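Local coordinates for protein 2-oxoadipate dioxygenase/decarboxylase (Pseudomonas putida, PDB 6W1G) that uses iron(II) and dioxygen to decarboxylate and hydroxylate 2-oxoadipate to D-2-hydroxyglutarate in D-lysine catabolism, at residues A166-E169 with G173-A176. Residues are numbered along the deposited sequence; the frame is centred on the assembly and turned at random.
Sequences AQCE and GLDA
C168, in the last turns of helix 159-171, meets the chain just after it has left that helix: its CB packs on CG of L174 at 4.0 Å, and its sulfur lies against the backbone of G173, with SG 3.8 Å from G173 CA. The cysteine torsion explains the sulfur's place, for chi1 of -175° turns SG away from its own backbone N and beside the carbonyl carbon, which brings it to G173. The CD2 branch of L174 touches both helix residues, 4.0 Å from C168 CB and 3.9 Å from Q167 NE2. The contact lies in the short connection between helices 159-171 and 176-188, where the chain leaving the first helix packs against its last turns. D175 is the N-cap of helix 176-188, its OD1 accepting a hydrogen bond from D178 N. G173 has phi 157° and psi -173°, backbone angles that call for glycine, since a CB there would run into the carbonyl O of the residue before. Q167 reaches across with an extended chain to a bridging water, which accepts from Q167 NE2 at 2.9 Å and donates to G173 O at 2.8 Å. The same amide nitrogen also bonds OD2 of D178, which links helix 159-171 to the first turn of helix 176-188. V90 of helix 78-90 packs against the side chains of both C168 and L174, so that helix covers this apolar pair.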
ATOM      1  N   ALA A 166      -5.166 -14.486  20.399  1.00 10.70           N
ATOM      2  CA  ALA A 166      -4.410 -15.259  21.389  1.00 12.20           C
ATOM      3  C   ALA A 166      -4.441 -16.745  21.055  1.00 11.00           C
ATOM      4  O   ALA A 166      -3.427 -17.456  21.194  1.00 12.27           O
ATOM      5  CB  ALA A 166      -4.942 -14.969  22.790  1.00 13.18           C
ATOM      6  N   GLN A 167      -5.610 -17.243  20.658  1.00 10.92           N
ATOM      7  CA  GLN A 167      -5.758 -18.638  20.277  1.00 10.96           C
ATOM      8  C   GLN A 167      -4.867 -18.985  19.091  1.00 10.60           C
ATOM      9  O   GLN A 167      -4.167 -20.026  19.087  1.00 11.99           O
ATOM     10  CB  GLN A 167      -7.206 -18.924  19.947  1.00 11.96           C
ATOM     11  CG  GLN A 167      -7.466 -20.351  19.593  1.00 12.10           C
ATOM     12  CD  GLN A 167      -8.908 -20.586  19.197  1.00 12.92           C
ATOM     13  OE1 GLN A 167      -9.832 -20.058  19.828  1.00 16.20           O
ATOM     14  NE2 GLN A 167      -9.116 -21.418  18.213  1.00 14.86           N
ATOM     15  N   CYS A 168      -4.860 -18.123  18.072  1.00 10.82           N
ATOM     16  CA  CYS A 168      -4.031 -18.350  16.894  1.00 10.89           C
ATOM     17  C   CYS A 168      -2.573 -18.476  17.296  1.00 10.89           C
ATOM     18  O   CYS A 168      -1.853 -19.363  16.824  1.00 12.86           O
ATOM     19  CB  CYS A 168      -4.245 -17.215  15.897  1.00 12.01           C
ATOM     20  SG  CYS A 168      -3.403 -17.430  14.372  1.00 14.23           S
ATOM     21  N   GLU A 169      -2.113 -17.556  18.160  1.00 11.03           N
ATOM     22  CA  GLU A 169      -0.703 -17.575  18.571  1.00 11.43           C
ATOM     23  C   GLU A 169      -0.375 -18.849  19.335  1.00 12.30           C
ATOM     24  O   GLU A 169       0.671 -19.468  19.102  1.00 13.07           O
ATOM     25  CB  GLU A 169      -0.403 -16.347  19.417  1.00 12.30           C
ATOM     26  CG  GLU A 169      -0.488 -15.068  18.675  1.00 12.91           C
ATOM     27  CD  GLU A 169      -0.559 -13.804  19.532  1.00 14.96           C
ATOM     28  OE1 GLU A 169      -0.656 -13.915  20.774  1.00 20.84           O
ATOM     29  OE2 GLU A 169      -0.528 -12.695  18.975  1.00 15.73           O
ATOM     30  N   GLY A 173      -2.539 -21.416  14.499  1.00 11.85           N
ATOM     31  CA  GLY A 173      -3.429 -21.079  13.411  1.00 11.29           C
ATOM     32  C   GLY A 173      -4.878 -21.206  13.857  1.00 11.26           C
ATOM     33  O   GLY A 173      -5.162 -21.440  15.033  1.00 12.21           O
ATOM     34  N   LEU A 174      -5.776 -21.051  12.883  1.00 11.69           N
ATOM     35  CA  LEU A 174      -7.206 -21.118  13.081  1.00 11.06           C
ATOM     36  C   LEU A 174      -7.799 -22.014  12.007  1.00 12.13           C
ATOM     37  O   LEU A 174      -7.400 -21.958  10.850  1.00 13.23           O
ATOM     38  CB  LEU A 174      -7.860 -19.733  12.985  1.00 11.84           C
ATOM     39  CG  LEU A 174      -7.388 -18.705  14.007  1.00 11.78           C
ATOM     40  CD1 LEU A 174      -8.047 -17.352  13.677  1.00 12.13           C
ATOM     41  CD2 LEU A 174      -7.751 -19.141  15.395  1.00 12.86           C
ATOM     42  N   ASP A 175      -8.781 -22.831  12.382  1.00 13.40           N
ATOM     43  CA  ASP A 175      -9.578 -23.575  11.394  1.00 14.81           C
ATOM     44  C   ASP A 175     -10.529 -22.646  10.652  1.00 14.18           C
ATOM     45  O   ASP A 175     -10.616 -21.473  10.949  1.00 14.82           O
ATOM     46  CB  ASP A 175     -10.263 -24.761  12.046  1.00 16.86           C
ATOM     47  CG  ASP A 175     -11.357 -24.391  13.044  1.00 20.12           C
ATOM     48  OD1 ASP A 175     -11.891 -23.282  13.115  1.00 19.26           O
ATOM     49  OD2 ASP A 175     -11.752 -25.312  13.771  1.00 28.71           O
ATOM     50  N   ALA A 176     -11.246 -23.196   9.661  1.00 16.27           N
ATOM     51  CA  ALA A 176     -12.052 -22.358   8.780  1.00 17.99           C
ATOM     52  C   ALA A 176     -13.124 -21.601   9.551  1.00 18.63           C
ATOM     53  O   ALA A 176     -13.343 -20.410   9.300  1.00 18.68           O
ATOM     54  CB  ALA A 176     -12.688 -23.189   7.664  1.00 20.85           C
TER
HETATM   55  O   HOH W   1      -6.982 -22.714  16.703  1.00 13.51           O